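Local coordinates for oligopeptide-binding protein appA (Bacillus subtilis, PDB 1XOC), which binds extracellular oligopeptides as the solute-binding component of an ABC permease that can replace the OPP system in sporulation and genetic competence, at residues A[260-268]-A[309-317]. Numbering follows the deposited sequence. Where two conformers were deposited one is given.
Sequences TDLALSYVY and YIPESPLSW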
loop_
_atom_site.group_PDB
_atom_site.type_symbol
_atom_site.label_atom_id
_atom_site.label_comp_id
_atom_site.label_asym_id
_atom_site.label_seq_id
_atom_site.Cartn_x
_atom_site.Cartn_y
_atom_site.Cartn_z
ATOM N N THR A 260 -14.676 4.787 12.641
ATOM C CA THR A 260 -14.492 3.409 12.173
ATOM C C THR A 260 -15.158 3.186 10.798
ATOM O O THR A 260 -16.320 3.583 10.599
ATOM C CB THR A 260 -15.122 2.411 13.163
ATOM O OG1 THR A 260 -14.485 2.532 14.452
ATOM C CG2 THR A 260 -14.976 1.008 12.660
ATOM N N ASP A 261 -14.422 2.554 9.882
ATOM C CA ASP A 261 -14.968 2.111 8.594
ATOM C C ASP A 261 -14.020 1.143 7.914
ATOM O O ASP A 261 -12.899 0.891 8.402
ATOM C CB ASP A 261 -15.239 3.326 7.684
ATOM C CG ASP A 261 -16.501 3.192 6.851
ATOM O OD1 ASP A 261 -16.843 2.067 6.412
ATOM O OD2 ASP A 261 -17.185 4.234 6.692
ATOM N N LEU A 262 -14.484 0.533 6.832
ATOM C CA LEU A 262 -13.681 -0.397 6.048
ATOM C C LEU A 262 -12.473 0.299 5.436
ATOM O O LEU A 262 -12.581 1.415 4.965
ATOM C CB LEU A 262 -14.527 -1.035 4.946
ATOM C CG LEU A 262 -13.934 -2.236 4.187
ATOM C CD1 LEU A 262 -13.578 -3.442 5.047
ATOM C CD2 LEU A 262 -14.965 -2.595 3.132
ATOM N N ALA A 263 -11.303 -0.348 5.546
ATOM C CA ALA A 263 -10.066 0.103 4.866
ATOM C C ALA A 263 -9.995 -0.369 3.419
ATOM O O ALA A 263 -10.561 -1.416 3.072
ATOM C CB ALA A 263 -8.848 -0.404 5.604
ATOM N N LEU A 264 -9.331 0.406 2.552
ATOM C CA LEU A 264 -9.127 -0.016 1.154
ATOM C C LEU A 264 -7.900 -0.938 1.084
ATOM O O LEU A 264 -6.827 -0.545 0.653
ATOM C CB LEU A 264 -8.980 1.203 0.221
ATOM C CG LEU A 264 -9.029 0.918 -1.272
ATOM C CD1 LEU A 264 -10.453 0.670 -1.712
ATOM C CD2 LEU A 264 -8.486 2.089 -2.049
ATOM N N SER A 265 -8.080 -2.171 1.527
ATOM C CA SER A 265 -6.947 -3.029 1.860
ATOM C C SER A 265 -7.419 -4.465 1.939
ATOM O O SER A 265 -8.623 -4.744 2.108
ATOM C CB SER A 265 -6.387 -2.613 3.203
ATOM O OG SER A 265 -5.415 -3.531 3.652
ATOM N N TYR A 266 -6.456 -5.387 1.830
ATOM C CA TYR A 266 -6.671 -6.746 2.334
ATOM C C TYR A 266 -5.348 -7.242 2.911
ATOM O O TYR A 266 -4.277 -6.753 2.534
ATOM C CB TYR A 266 -7.271 -7.719 1.292
ATOM C CG TYR A 266 -6.415 -7.960 0.064
ATOM C CD1 TYR A 266 -5.316 -8.835 0.093
ATOM C CD2 TYR A 266 -6.698 -7.325 -1.127
ATOM C CE1 TYR A 266 -4.545 -9.043 -1.038
ATOM C CE2 TYR A 266 -5.932 -7.526 -2.266
ATOM C CZ TYR A 266 -4.845 -8.399 -2.203
ATOM O OH TYR A 266 -4.080 -8.598 -3.334
ATOM N N VAL A 267 -5.472 -8.226 3.789
ATOM C CA VAL A 267 -4.327 -8.894 4.423
ATOM C C VAL A 267 -4.318 -10.310 3.857
ATOM O O VAL A 267 -5.380 -10.889 3.591
ATOM C CB VAL A 267 -4.457 -8.841 5.959
ATOM C CG1 VAL A 267 -3.386 -9.663 6.648
ATOM C CG2 VAL A 267 -4.399 -7.373 6.424
ATOM N N TYR A 268 -3.123 -10.859 3.680
ATOM C CA TYR A 268 -2.932 -12.090 2.940
ATOM C C TYR A 268 -1.675 -12.796 3.420
ATOM O O TYR A 268 -0.868 -12.230 4.107
ATOM C CB TYR A 268 -2.825 -11.794 1.443
ATOM C CG TYR A 268 -1.604 -11.006 1.045
ATOM C CD1 TYR A 268 -1.592 -9.636 1.096
ATOM C CD2 TYR A 268 -0.454 -11.640 0.629
ATOM C CE1 TYR A 268 -0.482 -8.931 0.733
ATOM C CE2 TYR A 268 0.657 -10.947 0.280
ATOM C CZ TYR A 268 0.648 -9.591 0.331
ATOM O OH TYR A 268 1.755 -8.885 -0.023
ATOM N N TYR A 309 -11.946 -13.430 -0.146
ATOM C CA TYR A 309 -11.795 -14.452 -1.172
ATOM C C TYR A 309 -11.368 -13.897 -2.536
ATOM O O TYR A 309 -11.106 -14.684 -3.458
ATOM C CB TYR A 309 -13.115 -15.181 -1.356
ATOM C CG TYR A 309 -13.643 -15.756 -0.089
ATOM C CD1 TYR A 309 -13.127 -16.945 0.409
ATOM C CD2 TYR A 309 -14.626 -15.113 0.641
ATOM C CE1 TYR A 309 -13.590 -17.502 1.588
ATOM C CE2 TYR A 309 -15.100 -15.669 1.848
ATOM C CZ TYR A 309 -14.567 -16.871 2.309
ATOM O OH TYR A 309 -15.010 -17.442 3.489
ATOM N N ILE A 310 -11.324 -12.564 -2.651
ATOM C CA ILE A 310 -11.060 -11.849 -3.899
ATOM C C ILE A 310 -9.945 -10.815 -3.675
ATOM O O ILE A 310 -9.928 -10.146 -2.639
ATOM C CB ILE A 310 -12.381 -11.174 -4.355
ATOM C CG1 ILE A 310 -13.412 -12.255 -4.634
ATOM C CG2 ILE A 310 -12.222 -10.268 -5.564
ATOM C CD1 ILE A 310 -14.785 -11.729 -4.740
ATOM N N PRO A 311 -9.015 -10.662 -4.653
ATOM C CA PRO A 311 -7.928 -9.679 -4.534
ATOM C C PRO A 311 -8.375 -8.240 -4.821
ATOM O O PRO A 311 -7.738 -7.509 -5.592
ATOM C CB PRO A 311 -6.917 -10.179 -5.584
ATOM C CG PRO A 311 -7.759 -10.743 -6.624
ATOM C CD PRO A 311 -8.886 -11.436 -5.901
ATOM N N GLU A 312 -9.460 -7.821 -4.192
ATOM C CA GLU A 312 -9.968 -6.458 -4.377
ATOM C C GLU A 312 -10.822 -6.111 -3.174
ATOM O O GLU A 312 -11.378 -6.983 -2.524
ATOM C CB GLU A 312 -10.792 -6.357 -5.657
ATOM C CG GLU A 312 -11.255 -4.912 -6.013
ATOM C CD GLU A 312 -10.108 -3.880 -5.998
ATOM O OE1 GLU A 312 -9.960 -3.157 -4.984
ATOM O OE2 GLU A 312 -9.364 -3.806 -7.009
ATOM N N SER A 313 -10.896 -4.830 -2.857
ATOM C CA SER A 313 -11.668 -4.380 -1.712
ATOM C C SER A 313 -13.144 -4.269 -2.088
ATOM O O SER A 313 -13.480 -3.797 -3.189
ATOM C CB SER A 313 -11.203 -2.993 -1.317
ATOM O OG SER A 313 -11.983 -2.495 -0.279
ATOM N N PRO A 314 -14.049 -4.669 -1.167
ATOM C CA PRO A 314 -15.489 -4.392 -1.355
ATOM C C PRO A 314 -15.842 -2.931 -1.615
ATOM O O PRO A 314 -16.929 -2.672 -2.119
ATOM C CB PRO A 314 -16.112 -4.882 -0.049
ATOM C CG PRO A 314 -15.141 -5.927 0.442
ATOM C CD PRO A 314 -13.813 -5.458 0.037
ATOM N N LEU A 315 -14.949 -1.996 -1.318
ATOM C CA LEU A 315 -15.174 -0.586 -1.600
ATOM C C LEU A 315 -15.075 -0.264 -3.094
ATOM O O LEU A 315 -15.540 0.783 -3.541
ATOM C CB LEU A 315 -14.191 0.310 -0.813
ATOM C CG LEU A 315 -14.355 0.317 0.712
ATOM C CD1 LEU A 315 -13.279 1.145 1.338
ATOM C CD2 LEU A 315 -15.716 0.865 1.071
ATOM N N SER A 316 -14.425 -1.134 -3.854
ATOM C CA SER A 316 -14.131 -0.846 -5.236
ATOM C C SER A 316 -15.372 -1.008 -6.100
ATOM O O SER A 316 -16.126 -1.988 -5.969
ATOM C CB SER A 316 -13.071 -1.785 -5.764
ATOM O OG SER A 316 -12.888 -1.549 -7.149
ATOM N N TRP A 317 -15.536 -0.100 -7.057
ATOM C CA TRP A 317 -16.589 -0.251 -8.056
ATOM C C TRP A 317 -16.375 -1.507 -8.894
ATOM O O TRP A 317 -17.300 -1.974 -9.551
ATOM C CB TRP A 317 -16.698 0.975 -8.975
ATOM C CG TRP A 317 -15.447 1.354 -9.701
ATOM C CD1 TRP A 317 -14.559 2.304 -9.319
ATOM C CD2 TRP A 317 -14.949 0.824 -10.942
ATOM N NE1 TRP A 317 -13.535 2.384 -10.208
ATOM C CE2 TRP A 317 -13.763 1.514 -11.239
ATOM C CE3 TRP A 317 -15.400 -0.133 -11.837
ATOM C CZ2 TRP A 317 -12.999 1.248 -12.379
ATOM C CZ3 TRP A 317 -14.659 -0.382 -12.994
ATOM C CH2 TRP A 317 -13.471 0.305 -13.251
HETATM O O HOH W 1 -11.272 -3.728 1.925
HETATM O O HOH W 2 -4.838 -7.046 -5.493
#
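Beside the peptide-binding site, the end of strand 256-262, the inverse gamma turn centred on Leu264 and the start of strand 265-271 rest on the loop 309-317, Leu262, Leu264 and Tyr266 meeting Leu315, Ser313 and Pro311. Leu262 CD2 lies 3.8 Å from Leu315 CG, the two side chains running past each other in opposite directions, while Pro314 brings CB to the same methyl, its side chain crossing that of Leu262 at about a right angle. Leu264 CD1 reaches Ser313 CB at 3.8 Å and also touches Leu315 CB, CG standing opposite the backbone N (chi1 -169°). Ser313 OG works twice: it accepts from Leu315 N at 3.2 Å, closing an ST turn, and donates to a water 2.6 Å away. That water donates in turn to Ala263 O and Ser265 O, tying the serine to two backbone carbonyls, one on each side of Leu264. Chi1 of 62° sets Tyr266 CG between the backbone N and the carbonyl carbon, and the ring reaches the loop, CE2 coming obliquely within 3.6 Å of Pro311 C. In the ring plane a second water joins Tyr266 OH, at 2.8 Å, to Pro311 O. A leucine at Tyr266 would probably leave this water without its phenolic partner and open a gap over Pro311, besides losing the edge-to-face meeting with Phe485. Ala263 and Ser265 turn away from the loop and pack on an aromatic side chain of the bound peptide. One face of this chain segment thus meets ligand while the other is backed by apolar packing and water bridges, within the family 5 solute-binding protein fold.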